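PDB 5OYN: dehydratase, IlvD/Edd family from Caulobacter crescentus, which catalyses the dehydration of D-xylonate and, with similar efficiency, of D-gluconate to 2-dehydro-3-deoxy sugar acids, using a [2Fe-2S] cluster and magnesium. Local coordinates for residues A[265-270]-A[356-361]; A[148-153]-A[297-302]. All blocks are in the same frame, centred on the assembly; numbering follows the deposited sequence.

Contact 1. Residues A[265-270]-A[356-361]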
loop_
_atom_site.group_PDB
_atom_site.type_symbol
_atom_site.label_atom_id
_atom_site.label_comp_id
_atom_site.label_asym_id
_atom_site.label_seq_id
_atom_site.Cartn_x
_atom_site.Cartn_y
_atom_site.Cartn_z
ATOM N N LEU A 265 9.067 16.831 -28.704
ATOM C CA LEU A 265 9.594 17.315 -29.980
ATOM C C LEU A 265 10.198 18.715 -29.872
ATOM O O LEU A 265 10.922 19.133 -30.780
ATOM C CB LEU A 265 8.491 17.286 -31.049
ATOM C CG LEU A 265 8.180 15.895 -31.626
ATOM C CD1 LEU A 265 6.998 15.905 -32.569
ATOM C CD2 LEU A 265 9.397 15.276 -32.316
ATOM N N ASP A 266 9.929 19.444 -28.786
ATOM C CA ASP A 266 10.611 20.709 -28.548
ATOM C C ASP A 266 11.975 20.506 -27.908
ATOM O O ASP A 266 12.855 21.365 -28.044
ATOM C CB ASP A 266 9.762 21.614 -27.652
ATOM C CG ASP A 266 8.356 21.814 -28.180
ATOM O OD1 ASP A 266 8.123 21.547 -29.383
ATOM O OD2 ASP A 266 7.482 22.238 -27.389
ATOM N N ILE A 267 12.162 19.394 -27.201
ATOM C CA ILE A 267 13.398 19.161 -26.462
ATOM C C ILE A 267 14.392 18.350 -27.280
ATOM O O ILE A 267 15.589 18.654 -27.297
ATOM C CB ILE A 267 13.076 18.464 -25.127
ATOM C CG1 ILE A 267 12.019 19.258 -24.353
ATOM C CG2 ILE A 267 14.345 18.290 -24.302
ATOM C CD1 ILE A 267 12.606 20.319 -23.432
ATOM N N LEU A 268 13.896 17.327 -27.975
ATOM C CA LEU A 268 14.739 16.327 -28.626
ATOM C C LEU A 268 15.089 16.794 -30.037
ATOM O O LEU A 268 14.613 16.278 -31.056
ATOM C CB LEU A 268 14.042 14.973 -28.624
ATOM C CG LEU A 268 13.624 14.569 -27.208
ATOM C CD1 LEU A 268 12.644 13.435 -27.228
ATOM C CD2 LEU A 268 14.857 14.198 -26.390
ATOM N N THR A 269 15.934 17.819 -30.062
ATOM C CA THR A 269 16.600 18.263 -31.269
ATOM C C THR A 269 17.850 17.426 -31.501
ATOM O O THR A 269 18.313 16.692 -30.621
ATOM C CB THR A 269 16.991 19.730 -31.159
ATOM O OG1 THR A 269 17.990 19.880 -30.137
ATOM C CG2 THR A 269 15.795 20.579 -30.824
ATOM N N LYS A 270 18.416 17.554 -32.701
ATOM C CA LYS A 270 19.674 16.876 -32.978
ATOM C C LYS A 270 20.764 17.338 -32.025
ATOM O O LYS A 270 21.624 16.541 -31.640
ATOM C CB LYS A 270 20.082 17.108 -34.432
ATOM C CG LYS A 270 21.515 16.751 -34.760
ATOM C CD LYS A 270 21.635 15.348 -35.339
ATOM C CE LYS A 270 23.062 15.077 -35.853
ATOM N NZ LYS A 270 23.105 14.010 -36.916
ATOM N N LEU A 356 17.080 23.778 -24.780
ATOM C CA LEU A 356 16.059 23.852 -23.744
ATOM C C LEU A 356 15.897 22.489 -23.057
ATOM O O LEU A 356 16.005 21.438 -23.702
ATOM C CB LEU A 356 14.735 24.330 -24.352
ATOM C CG LEU A 356 13.440 24.134 -23.540
ATOM C CD1 LEU A 356 13.330 25.105 -22.333
ATOM C CD2 LEU A 356 12.195 24.218 -24.437
ATOM N N THR A 357 15.669 22.510 -21.734
ATOM C CA THR A 357 15.495 21.310 -20.914
ATOM C C THR A 357 14.179 21.386 -20.142
ATOM O O THR A 357 13.601 22.464 -19.975
ATOM C CB THR A 357 16.669 21.121 -19.922
ATOM O OG1 THR A 357 16.504 21.977 -18.781
ATOM C CG2 THR A 357 18.009 21.435 -20.593
ATOM N N VAL A 358 13.704 20.239 -19.644
ATOM C CA VAL A 358 12.454 20.244 -18.880
ATOM C C VAL A 358 12.550 21.065 -17.605
ATOM O O VAL A 358 11.525 21.343 -16.992
ATOM C CB VAL A 358 11.973 18.826 -18.516
ATOM C CG1 VAL A 358 11.544 18.063 -19.758
ATOM C CG2 VAL A 358 13.044 18.079 -17.725
ATOM N N THR A 359 13.749 21.471 -17.185
ATOM C CA THR A 359 13.820 22.409 -16.073
ATOM C C THR A 359 13.304 23.792 -16.440
ATOM O O THR A 359 13.088 24.608 -15.538
ATOM C CB THR A 359 15.256 22.549 -15.568
ATOM O OG1 THR A 359 16.013 23.298 -16.524
ATOM C CG2 THR A 359 15.903 21.195 -15.387
ATOM N N GLY A 360 13.113 24.080 -17.730
ATOM C CA GLY A 360 12.737 25.412 -18.166
ATOM C C GLY A 360 13.891 26.382 -18.299
ATOM O O GLY A 360 13.668 27.550 -18.644
ATOM N N LYS A 361 15.102 25.942 -18.006
ATOM C CA LYS A 361 16.333 26.660 -18.253
ATOM C C LYS A 361 17.064 25.950 -19.382
ATOM O O LYS A 361 16.554 24.996 -19.974
ATOM C CB LYS A 361 17.179 26.732 -16.977
ATOM C CG LYS A 361 16.440 27.356 -15.792
ATOM C CD LYS A 361 16.574 28.885 -15.799
ATOM C CE LYS A 361 15.337 29.600 -15.246
ATOM N NZ LYS A 361 15.652 31.018 -14.882
#

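Contact 2. Residues A[148-153]-A[297-302]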
loop_
_atom_site.group_PDB
_atom_site.type_symbol
_atom_site.label_atom_id
_atom_site.label_comp_id
_atom_site.label_asym_id
_atom_site.label_seq_id
_atom_site.Cartn_x
_atom_site.Cartn_y
_atom_site.Cartn_z
ATOM N N ALA A 148 6.536 8.435 -25.606
ATOM C CA ALA A 148 6.071 9.786 -25.320
ATOM C C ALA A 148 6.272 10.716 -26.514
ATOM O O ALA A 148 5.459 11.622 -26.721
ATOM C CB ALA A 148 6.772 10.345 -24.081
ATOM N N THR A 149 7.334 10.520 -27.315
ATOM C CA THR A 149 7.542 11.475 -28.399
ATOM C C THR A 149 6.610 11.197 -29.573
ATOM O O THR A 149 6.071 12.140 -30.163
ATOM C CB THR A 149 9.002 11.499 -28.870
ATOM O OG1 THR A 149 9.246 10.402 -29.748
ATOM C CG2 THR A 149 9.954 11.423 -27.720
ATOM N N THR A 150 6.401 9.922 -29.921
ATOM C CA THR A 150 5.426 9.583 -30.956
ATOM C C THR A 150 4.099 10.271 -30.693
ATOM O O THR A 150 3.488 10.847 -31.600
ATOM C CB THR A 150 5.222 8.070 -31.032
ATOM O OG1 THR A 150 6.422 7.434 -31.488
ATOM C CG2 THR A 150 4.098 7.737 -31.990
ATOM N N VAL A 151 3.638 10.232 -29.447
ATOM C CA VAL A 151 2.390 10.905 -29.120
ATOM C C VAL A 151 2.628 12.393 -28.930
ATOM O O VAL A 151 1.815 13.223 -29.355
ATOM C CB VAL A 151 1.753 10.248 -27.887
ATOM C CG1 VAL A 151 0.578 11.078 -27.372
ATOM C CG2 VAL A 151 1.315 8.839 -28.245
ATOM N N ASN A 152 3.752 12.751 -28.317
ATOM C CA ASN A 152 4.172 14.144 -28.167
ATOM C C ASN A 152 3.177 14.932 -27.319
ATOM O O ASN A 152 2.552 15.890 -27.773
ATOM C CB ASN A 152 4.386 14.818 -29.531
ATOM C CG ASN A 152 5.256 16.060 -29.436
ATOM O OD1 ASN A 152 6.226 16.095 -28.680
ATOM N ND2 ASN A 152 4.918 17.082 -30.213
ATOM N N ILE A 153 3.035 14.498 -26.070
ATOM C CA ILE A 153 2.430 15.330 -25.027
ATOM C C ILE A 153 3.545 15.638 -24.035
ATOM O O ILE A 153 4.527 14.883 -23.981
ATOM C CB ILE A 153 1.237 14.633 -24.354
ATOM C CG1 ILE A 153 1.597 13.209 -23.937
ATOM C CG2 ILE A 153 0.035 14.605 -25.265
ATOM C CD1 ILE A 153 0.691 12.662 -22.828
ATOM N N ALA A 297 16.107 9.018 -31.401
ATOM C CA ALA A 297 16.291 10.052 -32.419
ATOM C C ALA A 297 15.311 9.867 -33.565
ATOM O O ALA A 297 14.521 10.766 -33.879
ATOM C CB ALA A 297 17.729 10.028 -32.931
ATOM N N ARG A 298 15.340 8.685 -34.183
ATOM C CA ARG A 298 14.434 8.395 -35.286
ATOM C C ARG A 298 12.987 8.694 -34.919
ATOM O O ARG A 298 12.286 9.396 -35.656
ATOM C CB ARG A 298 14.596 6.943 -35.719
ATOM C CG ARG A 298 15.953 6.655 -36.311
ATOM C CD ARG A 298 15.914 5.402 -37.164
ATOM N NE ARG A 298 15.030 5.561 -38.314
ATOM C CZ ARG A 298 14.632 4.561 -39.095
ATOM N NH1 ARG A 298 15.038 3.316 -38.852
ATOM N NH2 ARG A 298 13.825 4.808 -40.118
ATOM N N HIS A 299 12.530 8.208 -33.761
ATOM C CA HIS A 299 11.135 8.420 -33.377
ATOM C C HIS A 299 10.814 9.886 -33.135
ATOM O O HIS A 299 9.634 10.253 -33.135
ATOM C CB HIS A 299 10.782 7.603 -32.133
ATOM C CG HIS A 299 10.222 6.253 -32.445
ATOM N ND1 HIS A 299 10.970 5.098 -32.346
ATOM C CD2 HIS A 299 8.992 5.873 -32.866
ATOM C CE1 HIS A 299 10.222 4.063 -32.691
ATOM N NE2 HIS A 299 9.016 4.504 -33.006
ATOM N N ALA A 300 11.820 10.729 -32.924
ATOM C CA ALA A 300 11.620 12.169 -32.905
ATOM C C ALA A 300 12.032 12.828 -34.228
ATOM O O ALA A 300 12.259 14.046 -34.271
ATOM C CB ALA A 300 12.378 12.783 -31.731
ATOM N N GLY A 301 12.124 12.048 -35.304
ATOM C CA GLY A 301 12.424 12.603 -36.615
ATOM C C GLY A 301 13.787 13.255 -36.720
ATOM O O GLY A 301 13.926 14.299 -37.368
ATOM N N VAL A 302 14.790 12.672 -36.073
ATOM C CA VAL A 302 16.169 13.133 -36.137
ATOM C C VAL A 302 17.008 11.963 -36.614
ATOM O O VAL A 302 16.737 10.809 -36.260
ATOM C CB VAL A 302 16.681 13.656 -34.779
ATOM C CG1 VAL A 302 18.158 13.997 -34.854
ATOM C CG2 VAL A 302 15.886 14.863 -34.350
#

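Contact 1. Residues A[265-270]-A[356-361]
A type I beta turn, Thr357 to Gly360, and the residue leading into it form the seat on which Ile267 of the short helix 264-267 lays its methyl tip. Ile267 CD1 lies 3.6 Å from Leu356 O, over backbone. The same methyl is 3.9 Å from Leu356 CG. Ile267 CG1 stands anti to the carbonyl carbon (chi1 -53°), which carries the chain out to the turn, while CG2 also comes to 3.6 Å from Leu356 O. Val358 CG1 adds a looser apolar flank, 4.4 Å from Ile267 CD1. A branched aliphatic side chain suits this buried spot, because both the CG2 and CD1 ends find neighbours, and it also packs on Val262.

The threonine hydroxyls of the turn are bonded to the turn and to what follows it. Thr357 OG1 accepts from Thr359 N (3.2 Å) and donates to Lys361 O, approaching from above the carbonyl plane. Lys361 N bonds to Thr359 OG1 in turn. Asn366 grips both threonines, ND2 pairing with Thr357 OG1 and OD1 with Thr359 OG1. Gly360 has positive phi (82°), where a CB would press on the preceding carbonyl oxygen. Two successive ST turns, sharing Thr359, thus accompany a type I turn that meets that helix through apolar contact.

Contact 2. Residues A[148-153]-A[297-302]
Thr149 and Thr150 meet His299 where two helices end side by side: the last turn of helix 141-151 faces the C-terminal end of helix 289-299, which closes in a Schellman motif. The backbones come within 6.1 Å at the CA atoms of Thr149 and Ala300, a spacing consistent with the small side chain of Ala300.

The two threonines use their hydroxyls differently. Thr149 has OG1 between the backbone N and the carbonyl carbon (chi1 80°), which directs it across the interface to 3.4 Å from His299 O. Its hydrogen bond, however, goes to Met146 O in its own helix, while Gln589 NE2 gives His299 O a weak bond. Thr150 is turned otherwise, with OG1 anti to the carbonyl carbon (chi1 -66°), and meets the imidazole at CD2 rather than at a ring nitrogen. The two side chains run at a slant to one another.

The main partner of Thr150 OG1 is Tyr116 OH, and the tyrosine ring also meets the imidazole, their planes inclined at about 50°. Tyr116 of helix 109-125 thus touches both Thr150 and His299, which are buried. His299 ND1 makes a weak bond back to Ala295 O, which may help to set how the ring is turned.

Each helix end has a residue at positive phi: Asn152, a residue type common in left-handed conformation, follows helix 141-151, and Gly301 serves as C-prime residue of the other. In the Schellman motif Gly301 N bonds to Arg298 O at 2.7 Å and Val302 N to Ala297 O at 2.9 Å. On the threonine side, the nearest approach to the imidazole is Thr150 OG1 to His299 CD2, 3.3 Å.

In the fold
From the N terminus the chain leaves helix 141-151 at 148-153, passes the cluster-binding Cys210 and reaches 265-270, and from there runs through helix 270-282 to the end of helix 289-299 at 297-302, where contact 2 closes its loop of 143 residues. Contact 1 opens at 265-270, inside that span, and closes only at 356-361, so the two loops cross. Their centres are about 13 Å apart. Helix 264-267 and the residues after it join the ends of helices 141-151 and 289-299 to the loop before helix 363-367: Leu265 N probably hydrogen-bonds to Asn152 OD1 (2.9 Å), and Leu268 packs on Thr149. Both contacts lie away from the metal sites.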